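Local coordinates for protein vacuolar aminopeptidase 1 (Saccharomyces cerevisiae, PDB 5JGF) that removes N-terminal amino acids, preferably neutral or hydrophobic ones, from peptides and proteins as a zinc-dependent vacuolar aminopeptidase, and assembles into dodecamers, at residues D[337-342]-D[424-429]; D[202-207]-D[229-234]; D[44-49]-D[63-68]. All blocks are in the same frame, centred on the assembly; numbering follows the deposited sequence.

Interaction 1: D[337-342]-D[424-429]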
ATOM      1  N   ASN D 337      59.003  -1.686 -10.967  1.00 14.61           N
ATOM      2  CA  ASN D 337      59.383  -0.930 -12.158  1.00 16.10           C
ATOM      3  C   ASN D 337      58.513  -1.224 -13.376  1.00 15.98           C
ATOM      4  O   ASN D 337      58.854  -0.825 -14.487  1.00 15.17           O
ATOM      5  CB  ASN D 337      60.846  -1.223 -12.516  1.00 17.01           C
ATOM      6  CG  ASN D 337      61.824  -0.556 -11.571  1.00 18.23           C
ATOM      7  OD1 ASN D 337      62.006   0.664 -11.607  1.00 17.01           O
ATOM      8  ND2 ASN D 337      62.456  -1.351 -10.712  1.00 17.50           N
ATOM      9  N   SER D 338      57.387  -1.904 -13.168  1.00 16.57           N
ATOM     10  CA  SER D 338      56.500  -2.268 -14.269  1.00 14.81           C
ATOM     11  C   SER D 338      55.268  -1.380 -14.421  1.00 15.21           C
ATOM     12  O   SER D 338      54.897  -0.639 -13.513  1.00 14.71           O
ATOM     13  CB  SER D 338      56.026  -3.715 -14.098  1.00 15.22           C
ATOM     14  OG  SER D 338      57.113  -4.624 -13.996  1.00 14.26           O
ATOM     15  N   ILE D 339      54.642  -1.464 -15.590  1.00 14.92           N
ATOM     16  CA  ILE D 339      53.417  -0.728 -15.880  1.00 13.57           C
ATOM     17  C   ILE D 339      52.445  -1.718 -16.505  1.00 15.12           C
ATOM     18  O   ILE D 339      52.758  -2.365 -17.505  1.00 14.71           O
ATOM     19  CB  ILE D 339      53.640   0.441 -16.876  1.00 14.75           C
ATOM     20  CG1 ILE D 339      54.366   1.602 -16.185  1.00 14.66           C
ATOM     21  CG2 ILE D 339      52.291   0.920 -17.425  1.00 16.52           C
ATOM     22  CD1 ILE D 339      53.589   2.237 -15.038  1.00 13.09           C
ATOM     23  N   ILE D 340      51.271  -1.854 -15.900  1.00 13.53           N
ATOM     24  CA  ILE D 340      50.267  -2.760 -16.426  1.00 12.92           C
ATOM     25  C   ILE D 340      49.094  -1.954 -16.959  1.00 14.55           C
ATOM     26  O   ILE D 340      48.558  -1.095 -16.262  1.00 14.16           O
ATOM     27  CB  ILE D 340      49.717  -3.715 -15.335  1.00 12.42           C
ATOM     28  CG1 ILE D 340      50.844  -4.583 -14.766  1.00 14.48           C
ATOM     29  CG2 ILE D 340      48.621  -4.599 -15.927  1.00 13.27           C
ATOM     30  CD1 ILE D 340      50.390  -5.517 -13.638  1.00 11.83           C
ATOM     31  N   LEU D 341      48.719  -2.206 -18.206  1.00 13.27           N
ATOM     32  CA  LEU D 341      47.560  -1.535 -18.766  1.00 14.81           C
ATOM     33  C   LEU D 341      46.461  -2.580 -18.702  1.00 13.93           C
ATOM     34  O   LEU D 341      46.545  -3.614 -19.362  1.00 15.36           O
ATOM     35  CB  LEU D 341      47.769  -1.121 -20.231  1.00 14.44           C
ATOM     36  CG  LEU D 341      48.827  -0.075 -20.599  1.00 14.14           C
ATOM     37  CD1 LEU D 341      48.615   0.361 -22.047  1.00 14.62           C
ATOM     38  CD2 LEU D 341      48.726   1.129 -19.671  1.00 13.81           C
ATOM     39  N   SER D 342      45.458  -2.334 -17.869  1.00 13.39           N
ATOM     40  CA  SER D 342      44.323  -3.240 -17.766  1.00 13.47           C
ATOM     41  C   SER D 342      43.378  -2.715 -18.839  1.00 15.09           C
ATOM     42  O   SER D 342      42.695  -1.714 -18.632  1.00 13.87           O
ATOM     43  CB  SER D 342      43.671  -3.126 -16.387  1.00 13.88           C
ATOM     44  OG  SER D 342      42.473  -3.878 -16.339  1.00 14.11           O
ATOM     45  N   GLY D 424      51.712  -5.718  -7.423  1.00 17.25           N
ATOM     46  CA  GLY D 424      52.252  -4.589  -6.688  1.00 16.40           C
ATOM     47  C   GLY D 424      52.690  -3.521  -7.680  1.00 16.03           C
ATOM     48  O   GLY D 424      53.256  -2.496  -7.300  1.00 16.77           O
ATOM     49  N   ALA D 425      52.415  -3.766  -8.959  1.00 15.32           N
ATOM     50  CA  ALA D 425      52.786  -2.843 -10.029  1.00 14.72           C
ATOM     51  C   ALA D 425      51.710  -1.808 -10.326  1.00 15.61           C
ATOM     52  O   ALA D 425      50.517  -2.099 -10.250  1.00 15.39           O
ATOM     53  CB  ALA D 425      53.099  -3.623 -11.304  1.00 11.77           C
ATOM     54  N   ARG D 426      52.141  -0.598 -10.666  1.00 14.90           N
ATOM     55  CA  ARG D 426      51.209   0.466 -11.012  1.00 14.18           C
ATOM     56  C   ARG D 426      50.398  -0.035 -12.203  1.00 14.33           C
ATOM     57  O   ARG D 426      50.953  -0.465 -13.221  1.00 12.98           O
ATOM     58  CB  ARG D 426      51.973   1.742 -11.365  1.00 14.51           C
ATOM     59  CG  ARG D 426      51.101   2.866 -11.887  1.00 16.94           C
ATOM     60  CD  ARG D 426      51.794   4.210 -11.737  1.00 17.40           C
ATOM     61  NE  ARG D 426      51.674   4.746 -10.382  1.00 18.46           N
ATOM     62  CZ  ARG D 426      52.704   5.104  -9.621  1.00 20.62           C
ATOM     63  NH1 ARG D 426      52.493   5.591  -8.407  1.00 20.02           N
ATOM     64  NH2 ARG D 426      53.948   4.964 -10.066  1.00 19.86           N
ATOM     65  N   THR D 427      49.078   0.015 -12.064  1.00 14.02           N
ATOM     66  CA  THR D 427      48.175  -0.475 -13.095  1.00 13.33           C
ATOM     67  C   THR D 427      47.217   0.622 -13.540  1.00 12.77           C
ATOM     68  O   THR D 427      46.699   1.376 -12.718  1.00 12.86           O
ATOM     69  CB  THR D 427      47.378  -1.676 -12.550  1.00 14.04           C
ATOM     70  OG1 THR D 427      48.294  -2.714 -12.175  1.00 15.45           O
ATOM     71  CG2 THR D 427      46.392  -2.201 -13.587  1.00 13.59           C
ATOM     72  N   ILE D 428      46.991   0.699 -14.847  1.00 11.94           N
ATOM     73  CA  ILE D 428      46.116   1.710 -15.419  1.00 12.49           C
ATOM     74  C   ILE D 428      44.951   1.065 -16.156  1.00 13.43           C
ATOM     75  O   ILE D 428      45.152   0.302 -17.103  1.00 12.28           O
ATOM     76  CB  ILE D 428      46.902   2.596 -16.408  1.00 16.76           C
ATOM     77  CG1 ILE D 428      48.145   3.151 -15.707  1.00 20.79           C
ATOM     78  CG2 ILE D 428      46.020   3.732 -16.926  1.00 17.55           C
ATOM     79  CD1 ILE D 428      49.298   3.441 -16.634  1.00 22.02           C
ATOM     80  N   ASP D 429      43.733   1.362 -15.714  1.00 12.53           N
ATOM     81  CA  ASP D 429      42.551   0.822 -16.367  1.00 12.13           C
ATOM     82  C   ASP D 429      42.128   1.772 -17.477  1.00 12.57           C
ATOM     83  O   ASP D 429      41.943   2.967 -17.252  1.00 12.48           O
ATOM     84  CB  ASP D 429      41.408   0.646 -15.359  1.00 14.23           C
ATOM     85  CG  ASP D 429      41.455  -0.701 -14.655  1.00 12.74           C
ATOM     86  OD1 ASP D 429      41.133  -1.724 -15.298  1.00 15.03           O
ATOM     87  OD2 ASP D 429      41.818  -0.735 -13.463  1.00 14.70           O
TER
HETATM   88  O   HOH W   1      55.077   0.011 -11.003  1.00 21.68           O
HETATM   89  O   HOH W   2      40.053  -1.624 -17.698  1.00 13.66           O

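Interaction 2: D[202-207]-D[229-234]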
ATOM      1  N   THR D 202      22.105 -46.082 -32.813  1.00 39.25           N
ATOM      2  CA  THR D 202      22.741 -47.344 -33.168  1.00 32.32           C
ATOM      3  C   THR D 202      23.490 -47.828 -31.932  1.00 38.49           C
ATOM      4  O   THR D 202      23.748 -47.049 -31.014  1.00 40.83           O
ATOM      5  CB  THR D 202      23.748 -47.166 -34.317  1.00 33.52           C
ATOM      6  OG1 THR D 202      24.778 -46.259 -33.908  1.00 32.41           O
ATOM      7  CG2 THR D 202      23.064 -46.607 -35.546  1.00 27.46           C
ATOM      8  N   ASP D 203      23.845 -49.108 -31.902  1.00 41.32           N
ATOM      9  CA  ASP D 203      24.553 -49.648 -30.747  1.00 42.46           C
ATOM     10  C   ASP D 203      25.883 -48.953 -30.485  1.00 40.97           C
ATOM     11  O   ASP D 203      26.311 -48.839 -29.336  1.00 40.73           O
ATOM     12  CB  ASP D 203      24.787 -51.153 -30.911  1.00 46.26           C
ATOM     13  CG  ASP D 203      23.521 -51.965 -30.711  1.00 49.33           C
ATOM     14  OD1 ASP D 203      22.468 -51.370 -30.396  1.00 50.58           O
ATOM     15  OD2 ASP D 203      23.581 -53.204 -30.865  1.00 53.20           O
ATOM     16  N   ASP D 204      26.535 -48.486 -31.544  1.00 39.76           N
ATOM     17  CA  ASP D 204      27.819 -47.815 -31.389  1.00 39.39           C
ATOM     18  C   ASP D 204      27.654 -46.451 -30.718  1.00 36.81           C
ATOM     19  O   ASP D 204      28.415 -46.099 -29.813  1.00 34.89           O
ATOM     20  CB  ASP D 204      28.494 -47.638 -32.751  1.00 43.82           C
ATOM     21  CG  ASP D 204      29.977 -47.338 -32.627  1.00 49.24           C
ATOM     22  OD1 ASP D 204      30.435 -46.311 -33.176  1.00 51.99           O
ATOM     23  OD2 ASP D 204      30.689 -48.136 -31.980  1.00 52.15           O
ATOM     24  N   GLU D 205      26.662 -45.685 -31.163  1.00 34.21           N
ATOM     25  CA  GLU D 205      26.411 -44.361 -30.603  1.00 33.05           C
ATOM     26  C   GLU D 205      26.127 -44.442 -29.105  1.00 33.93           C
ATOM     27  O   GLU D 205      26.515 -43.555 -28.344  1.00 33.21           O
ATOM     28  CB  GLU D 205      25.235 -43.695 -31.324  1.00 31.49           C
ATOM     29  CG  GLU D 205      25.468 -43.480 -32.814  1.00 30.88           C
ATOM     30  CD  GLU D 205      24.222 -43.021 -33.545  1.00 30.33           C
ATOM     31  OE1 GLU D 205      23.127 -43.530 -33.225  1.00 31.54           O
ATOM     32  OE2 GLU D 205      24.332 -42.167 -34.449  1.00 31.18           O
ATOM     33  N   LYS D 206      25.461 -45.514 -28.686  1.00 34.44           N
ATOM     34  CA  LYS D 206      25.123 -45.707 -27.281  1.00 36.00           C
ATOM     35  C   LYS D 206      26.357 -45.956 -26.424  1.00 34.71           C
ATOM     36  O   LYS D 206      26.272 -45.974 -25.198  1.00 35.68           O
ATOM     37  CB  LYS D 206      24.154 -46.878 -27.119  1.00 38.43           C
ATOM     38  CG  LYS D 206      22.817 -46.684 -27.807  1.00 42.33           C
ATOM     39  CD  LYS D 206      21.953 -47.923 -27.649  1.00 46.81           C
ATOM     40  CE  LYS D 206      20.634 -47.785 -28.387  1.00 50.04           C
ATOM     41  NZ  LYS D 206      19.816 -49.027 -28.274  1.00 53.06           N
ATOM     42  N   LYS D 207      27.502 -46.152 -27.069  1.00 32.45           N
ATOM     43  CA  LYS D 207      28.742 -46.397 -26.345  1.00 28.67           C
ATOM     44  C   LYS D 207      29.350 -45.105 -25.814  1.00 30.81           C
ATOM     45  O   LYS D 207      30.213 -45.126 -24.938  1.00 33.02           O
ATOM     46  CB  LYS D 207      29.752 -47.108 -27.251  1.00 31.26           C
ATOM     47  CG  LYS D 207      29.325 -48.508 -27.670  1.00 26.42           C
ATOM     48  CD  LYS D 207      30.380 -49.167 -28.547  1.00 24.77           C
ATOM     49  CE  LYS D 207      29.970 -50.581 -28.924  1.00 25.18           C
ATOM     50  NZ  LYS D 207      30.985 -51.209 -29.825  1.00 28.71           N
ATOM     51  N   GLU D 229      33.446 -39.969 -34.471  1.00 26.97           N
ATOM     52  CA  GLU D 229      32.254 -40.785 -34.284  1.00 28.55           C
ATOM     53  C   GLU D 229      31.580 -40.405 -32.969  1.00 26.19           C
ATOM     54  O   GLU D 229      32.247 -39.978 -32.028  1.00 24.45           O
ATOM     55  CB  GLU D 229      32.622 -42.272 -34.253  1.00 31.54           C
ATOM     56  CG  GLU D 229      33.302 -42.780 -35.515  1.00 38.37           C
ATOM     57  CD  GLU D 229      32.470 -42.546 -36.758  1.00 42.41           C
ATOM     58  OE1 GLU D 229      31.282 -42.930 -36.761  1.00 44.74           O
ATOM     59  OE2 GLU D 229      33.006 -41.981 -37.736  1.00 46.10           O
ATOM     60  N   VAL D 230      30.261 -40.559 -32.908  1.00 25.28           N
ATOM     61  CA  VAL D 230      29.516 -40.237 -31.695  1.00 25.01           C
ATOM     62  C   VAL D 230      30.057 -41.029 -30.501  1.00 26.44           C
ATOM     63  O   VAL D 230      30.201 -40.490 -29.405  1.00 25.74           O
ATOM     64  CB  VAL D 230      28.002 -40.535 -31.866  1.00 24.02           C
ATOM     65  CG1 VAL D 230      27.281 -40.400 -30.528  1.00 24.36           C
ATOM     66  CG2 VAL D 230      27.394 -39.567 -32.879  1.00 23.61           C
ATOM     67  N   SER D 231      30.367 -42.304 -30.721  1.00 25.65           N
ATOM     68  CA  SER D 231      30.890 -43.158 -29.657  1.00 26.16           C
ATOM     69  C   SER D 231      32.179 -42.606 -29.056  1.00 25.21           C
ATOM     70  O   SER D 231      32.521 -42.906 -27.911  1.00 24.98           O
ATOM     71  CB  SER D 231      31.155 -44.568 -30.191  1.00 26.91           C
ATOM     72  OG  SER D 231      32.149 -44.547 -31.203  1.00 25.18           O
ATOM     73  N   GLU D 232      32.887 -41.790 -29.828  1.00 24.32           N
ATOM     74  CA  GLU D 232      34.148 -41.221 -29.375  1.00 26.21           C
ATOM     75  C   GLU D 232      34.007 -39.957 -28.526  1.00 25.70           C
ATOM     76  O   GLU D 232      34.967 -39.528 -27.889  1.00 26.75           O
ATOM     77  CB  GLU D 232      35.045 -40.953 -30.586  1.00 27.55           C
ATOM     78  CG  GLU D 232      35.232 -42.191 -31.460  1.00 30.17           C
ATOM     79  CD  GLU D 232      36.101 -41.940 -32.677  1.00 33.20           C
ATOM     80  OE1 GLU D 232      35.799 -41.006 -33.449  1.00 31.56           O
ATOM     81  OE2 GLU D 232      37.084 -42.688 -32.867  1.00 35.61           O
ATOM     82  N   LEU D 233      32.817 -39.365 -28.512  1.00 23.73           N
ATOM     83  CA  LEU D 233      32.588 -38.155 -27.722  1.00 23.63           C
ATOM     84  C   LEU D 233      32.527 -38.477 -26.230  1.00 23.66           C
ATOM     85  O   LEU D 233      31.765 -39.351 -25.812  1.00 23.59           O
ATOM     86  CB  LEU D 233      31.281 -37.482 -28.148  1.00 23.19           C
ATOM     87  CG  LEU D 233      31.140 -37.038 -29.607  1.00 23.36           C
ATOM     88  CD1 LEU D 233      29.742 -36.470 -29.818  1.00 23.16           C
ATOM     89  CD2 LEU D 233      32.198 -35.997 -29.952  1.00 23.65           C
ATOM     90  N   ILE D 234      33.326 -37.770 -25.430  1.00 23.93           N
ATOM     91  CA  ILE D 234      33.354 -37.982 -23.980  1.00 24.15           C
ATOM     92  C   ILE D 234      32.799 -36.814 -23.164  1.00 22.14           C
ATOM     93  O   ILE D 234      32.198 -37.024 -22.112  1.00 22.38           O
ATOM     94  CB  ILE D 234      34.788 -38.296 -23.485  1.00 27.03           C
ATOM     95  CG1 ILE D 234      35.041 -39.797 -23.584  1.00 29.12           C
ATOM     96  CG2 ILE D 234      34.981 -37.844 -22.048  1.00 29.60           C
ATOM     97  CD1 ILE D 234      35.930 -40.167 -24.715  1.00 31.66           C
TER
HETATM   98  O   HOH W   3      29.166 -43.915 -33.214  1.00 27.53           O

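Interaction 3: D[44-49]-D[63-68]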
ATOM      1  N   LEU D  44      55.088 -22.546 -25.384  1.00 18.64           N
ATOM      2  CA  LEU D  44      55.659 -23.232 -24.233  1.00 19.49           C
ATOM      3  C   LEU D  44      54.527 -23.823 -23.397  1.00 21.10           C
ATOM      4  O   LEU D  44      53.568 -23.129 -23.062  1.00 18.30           O
ATOM      5  CB  LEU D  44      56.453 -22.256 -23.368  1.00 20.04           C
ATOM      6  CG  LEU D  44      57.627 -21.506 -24.001  1.00 21.26           C
ATOM      7  CD1 LEU D  44      58.251 -20.592 -22.958  1.00 20.88           C
ATOM      8  CD2 LEU D  44      58.658 -22.499 -24.528  1.00 22.27           C
ATOM      9  N   SER D  45      54.638 -25.102 -23.062  1.00 20.76           N
ATOM     10  CA  SER D  45      53.617 -25.761 -22.257  1.00 20.09           C
ATOM     11  C   SER D  45      53.821 -25.472 -20.777  1.00 20.65           C
ATOM     12  O   SER D  45      54.943 -25.529 -20.277  1.00 19.49           O
ATOM     13  CB  SER D  45      53.660 -27.274 -22.477  1.00 20.59           C
ATOM     14  OG  SER D  45      52.768 -27.927 -21.595  1.00 22.79           O
ATOM     15  N   GLU D  46      52.733 -25.161 -20.079  1.00 19.30           N
ATOM     16  CA  GLU D  46      52.799 -24.883 -18.649  1.00 20.05           C
ATOM     17  C   GLU D  46      53.221 -26.113 -17.856  1.00 19.00           C
ATOM     18  O   GLU D  46      53.769 -25.996 -16.763  1.00 18.51           O
ATOM     19  CB  GLU D  46      51.431 -24.457 -18.118  1.00 21.20           C
ATOM     20  CG  GLU D  46      51.123 -22.993 -18.179  1.00 23.00           C
ATOM     21  CD  GLU D  46      50.033 -22.636 -17.186  1.00 23.52           C
ATOM     22  OE1 GLU D  46      48.957 -23.271 -17.228  1.00 24.56           O
ATOM     23  OE2 GLU D  46      50.259 -21.731 -16.360  1.00 25.08           O
ATOM     24  N   LYS D  47      52.947 -27.289 -18.408  1.00 20.71           N
ATOM     25  CA  LYS D  47      53.250 -28.545 -17.732  1.00 22.18           C
ATOM     26  C   LYS D  47      54.711 -28.983 -17.724  1.00 22.58           C
ATOM     27  O   LYS D  47      55.050 -29.994 -17.111  1.00 22.14           O
ATOM     28  CB  LYS D  47      52.383 -29.659 -18.318  1.00 24.15           C
ATOM     29  CG  LYS D  47      50.907 -29.531 -17.966  1.00 26.87           C
ATOM     30  CD  LYS D  47      50.088 -30.632 -18.617  1.00 31.90           C
ATOM     31  CE  LYS D  47      48.656 -30.628 -18.108  1.00 36.11           C
ATOM     32  NZ  LYS D  47      48.011 -29.303 -18.300  1.00 39.65           N
ATOM     33  N   SER D  48      55.574 -28.233 -18.399  1.00 23.70           N
ATOM     34  CA  SER D  48      56.997 -28.560 -18.432  1.00 23.65           C
ATOM     35  C   SER D  48      57.809 -27.376 -17.929  1.00 23.51           C
ATOM     36  O   SER D  48      57.408 -26.227 -18.102  1.00 23.62           O
ATOM     37  CB  SER D  48      57.434 -28.906 -19.857  1.00 24.77           C
ATOM     38  OG  SER D  48      56.754 -30.054 -20.336  1.00 30.62           O
ATOM     39  N   ASN D  49      58.949 -27.651 -17.308  1.00 23.19           N
ATOM     40  CA  ASN D  49      59.804 -26.585 -16.804  1.00 24.30           C
ATOM     41  C   ASN D  49      60.413 -25.843 -17.993  1.00 24.13           C
ATOM     42  O   ASN D  49      60.817 -26.459 -18.975  1.00 23.85           O
ATOM     43  CB  ASN D  49      60.897 -27.165 -15.904  1.00 28.01           C
ATOM     44  CG  ASN D  49      61.901 -26.122 -15.470  1.00 29.75           C
ATOM     45  OD1 ASN D  49      62.788 -25.755 -16.230  1.00 33.02           O
ATOM     46  ND2 ASN D  49      61.757 -25.630 -14.247  1.00 32.76           N
ATOM     47  N   THR D  63      52.183 -19.017 -23.904  1.00 15.23           N
ATOM     48  CA  THR D  63      51.712 -20.243 -23.289  1.00 14.31           C
ATOM     49  C   THR D  63      50.203 -20.125 -23.143  1.00 15.47           C
ATOM     50  O   THR D  63      49.643 -19.030 -23.256  1.00 14.64           O
ATOM     51  CB  THR D  63      52.362 -20.479 -21.905  1.00 14.56           C
ATOM     52  OG1 THR D  63      51.998 -21.778 -21.425  1.00 15.19           O
ATOM     53  CG2 THR D  63      51.906 -19.420 -20.898  1.00 15.41           C
ATOM     54  N   ILE D  64      49.546 -21.251 -22.904  1.00 14.76           N
ATOM     55  CA  ILE D  64      48.101 -21.261 -22.768  1.00 14.50           C
ATOM     56  C   ILE D  64      47.696 -22.116 -21.584  1.00 16.16           C
ATOM     57  O   ILE D  64      48.305 -23.152 -21.316  1.00 14.31           O
ATOM     58  CB  ILE D  64      47.436 -21.826 -24.041  1.00 16.19           C
ATOM     59  CG1 ILE D  64      47.825 -20.968 -25.247  1.00 15.67           C
ATOM     60  CG2 ILE D  64      45.914 -21.854 -23.879  1.00 16.74           C
ATOM     61  CD1 ILE D  64      47.357 -21.529 -26.573  1.00 19.29           C
ATOM     62  N   ARG D  65      46.672 -21.671 -20.867  1.00 13.13           N
ATOM     63  CA  ARG D  65      46.165 -22.416 -19.731  1.00 13.00           C
ATOM     64  C   ARG D  65      44.680 -22.676 -19.957  1.00 14.70           C
ATOM     65  O   ARG D  65      43.940 -21.765 -20.326  1.00 13.67           O
ATOM     66  CB  ARG D  65      46.349 -21.620 -18.434  1.00 12.40           C
ATOM     67  CG  ARG D  65      45.732 -22.306 -17.215  1.00 14.65           C
ATOM     68  CD  ARG D  65      45.907 -21.478 -15.955  1.00 14.87           C
ATOM     69  NE  ARG D  65      47.311 -21.321 -15.593  1.00 15.23           N
ATOM     70  CZ  ARG D  65      47.742 -20.608 -14.557  1.00 17.58           C
ATOM     71  NH1 ARG D  65      46.874 -19.977 -13.773  1.00 16.08           N
ATOM     72  NH2 ARG D  65      49.042 -20.526 -14.303  1.00 16.33           N
ATOM     73  N   ASN D  66      44.260 -23.926 -19.769  1.00 14.98           N
ATOM     74  CA  ASN D  66      42.851 -24.302 -19.909  1.00 16.10           C
ATOM     75  C   ASN D  66      42.294 -24.079 -21.314  1.00 16.61           C
ATOM     76  O   ASN D  66      41.103 -24.287 -21.552  1.00 17.49           O
ATOM     77  CB  ASN D  66      42.016 -23.503 -18.897  1.00 16.87           C
ATOM     78  CG  ASN D  66      40.663 -24.133 -18.623  1.00 19.43           C
ATOM     79  OD1 ASN D  66      40.585 -25.246 -18.107  1.00 19.39           O
ATOM     80  ND2 ASN D  66      39.589 -23.421 -18.965  1.00 19.03           N
ATOM     81  N   GLY D  67      43.153 -23.660 -22.239  1.00 16.50           N
ATOM     82  CA  GLY D  67      42.716 -23.397 -23.599  1.00 15.34           C
ATOM     83  C   GLY D  67      41.923 -22.101 -23.723  1.00 14.11           C
ATOM     84  O   GLY D  67      41.371 -21.809 -24.780  1.00 12.80           O
ATOM     85  N   THR D  68      41.882 -21.315 -22.648  1.00 14.93           N
ATOM     86  CA  THR D  68      41.122 -20.063 -22.634  1.00 14.50           C
ATOM     87  C   THR D  68      41.854 -18.893 -21.972  1.00 15.03           C
ATOM     88  O   THR D  68      41.293 -17.805 -21.839  1.00 14.36           O
ATOM     89  CB  THR D  68      39.790 -20.248 -21.874  1.00 15.23           C
ATOM     90  OG1 THR D  68      40.071 -20.617 -20.516  1.00 14.36           O
ATOM     91  CG2 THR D  68      38.946 -21.335 -22.513  1.00 14.80           C
TER
HETATM   92  O   HOH W   4      50.235 -24.951 -21.504  1.00 29.20           O

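Interaction 1: D[337-342]-D[424-429]
Strands 339-347 and 426-434 are parallel neighbours in the mixed central sheet of this M18 zinc peptidase, and here Ile340 pairs with Thr427, Leu341 with Ile428 and Ser342 with Asp429. Three backbone bonds zip them together. Ile340 N gives a nearly straight bond to Arg426 O (3.0 Å), Ile340 O takes Ile428 N at 2.8 Å, and Ser342 N reaches Ile428 O. Just before this ladder the chains splay, and a water links Ser338 O to Arg426 N.

One face of the pair is oily. Leu341 and Ile428 lie side by side, Leu341 CD2 3.9 Å from Ile428 CD1, while Ile339 brings CG2 to the same Ile428 CD1; helices 383-396 and 448-468 cover this layer. Arg426 shares the face, lending CB and CG to Ile339 CD1 before its chain bends away to a salt bridge with Asp382.

On the other face, beneath helix 416-423, Thr427 OG1 lies beside its own backbone N (chi1 -60°), from where it donates to Ala425 O at 3.0 Å and rests against Ile340 CB. Its CG2 sits 4.0 Å from Ser342 CB. Replacing Thr427 with an alanine would probably deprive Ala425 O of this hydroxyl donor and open a gap between Ile340 and Ser342.

Farther along, at Ser342 and Asp429, this face turns polar, two residues before the zinc ligand Asp344. The Asp429 carboxylate is fixed at both oxygens, OD2 taking Ala380 N and OD1 the hydroxyl of Thr414. Ser342 OG, anti to its backbone N (chi1 173°), adds a further bond to Asp429 OD1 at 2.7 Å, arriving from above the carboxylate plane.

Interaction 2: D[202-207]-D[229-234]
Glu205 and Val230 form the apolar part of a contact between two short 3-10 turns, and the glutamate side chain can be followed outward from it. Its CB lies 4.0 Å from Val230 CG1, and its CG leans on Val230 CB, so the methylenes pass obliquely over the valine. Beyond CG the chain runs extended and leaves Val230 behind. At the tip, OE1 accepts the backbone N of Thr202 at 2.8 Å, from the anti side but well out of the carboxylate plane, while OE2 forms a salt bridge with Arg220. Thr202 OG1 answers with a weak bond from Glu205 N, at 3.4 Å, so the two residues hold each other reciprocally.

Beside this, Asp204 faces Ser231. The aspartate has CG anti to the backbone N (chi1 -163°), which brings OD1 to 3.2 Å from Ser231 OG; the hydroxyl proton has another acceptor nearby, so this bond is uncertain. A water bridges the same pair, donating to Asp204 OD1 at 2.7 Å and accepting from Ser231 N. Asp204 OD2 makes a long salt bridge to Lys207 NZ; Lys207 CB packs against Ser231 CB at 4.1 Å.

The two turns flank helix 216-226 in the chain, the first preceding it and the second leading into strand 233-242 of the six-stranded antiparallel sheet. The helix packs against both: Ile216 touches Glu205, and Arg220 and Ala223 lie against Val230, while Ile234, near the start of the strand, meets Ala387 of a neighbouring subunit.

Interaction 3: D[44-49]-D[63-68]
Thr63 holds OG1 anti to its backbone N (chi1 -173°), which delivers the hydroxyl to Leu44 O at 2.6 Å, and Arg65 bends at chi3 (-64°) to swing the side of its guanidinium onto Glu46. The contact holds the loop after edge strand 42-43 against the end of strand 58-65, its neighbour in the mixed sheet. The grip is side-on and two-pronged. Arg65 NE donates to Glu46 OE1 at 3.0 Å, and Arg65 NH2 to Glu46 OE2 at 2.7 Å along the syn lone pair. NE also makes a longer, more bent bond to OE2. Carboxylate and guanidinium planes lie only 26° apart, so the pair is nearly coplanar. Glu46 reaches over Thr63 on the way, its CG 3.6 Å from Thr63 OG1. A water joins Glu46 N, in the type I turn Ser45-Ser48, to Ile64 O.

Leu312 of helix 312-324 touches Glu46, Thr63 and Arg65. Arg65 NH1 turns to the carbonyls of Arg305 and Gly310, so all three guanidinium nitrogens have acceptors. Both partners of the ion pair are buried, and this close mutual neutralisation is likely to keep each of them charged.

Interactions 1 and 3 belong to the same mixed sheet, with centres 24 Å apart, and do not touch within the chain. Across the subunit interface their segments do meet: Arg426 NH1 of interaction 1 bonds to Asn66 OD1 of a neighbouring subunit, and Asn337 ND2 to that subunit's Lys47 O, both from its copy of interaction 3. Interaction 1 is also the one near the active site, the Ser342 side chain lying about 9 Å from a bound zinc ion and about 5 Å from the side chain of Asp344. Interaction 2 sits apart from the annotated sites, its centre 50 Å from that of interaction 1 and 30 Å from that of interaction 3.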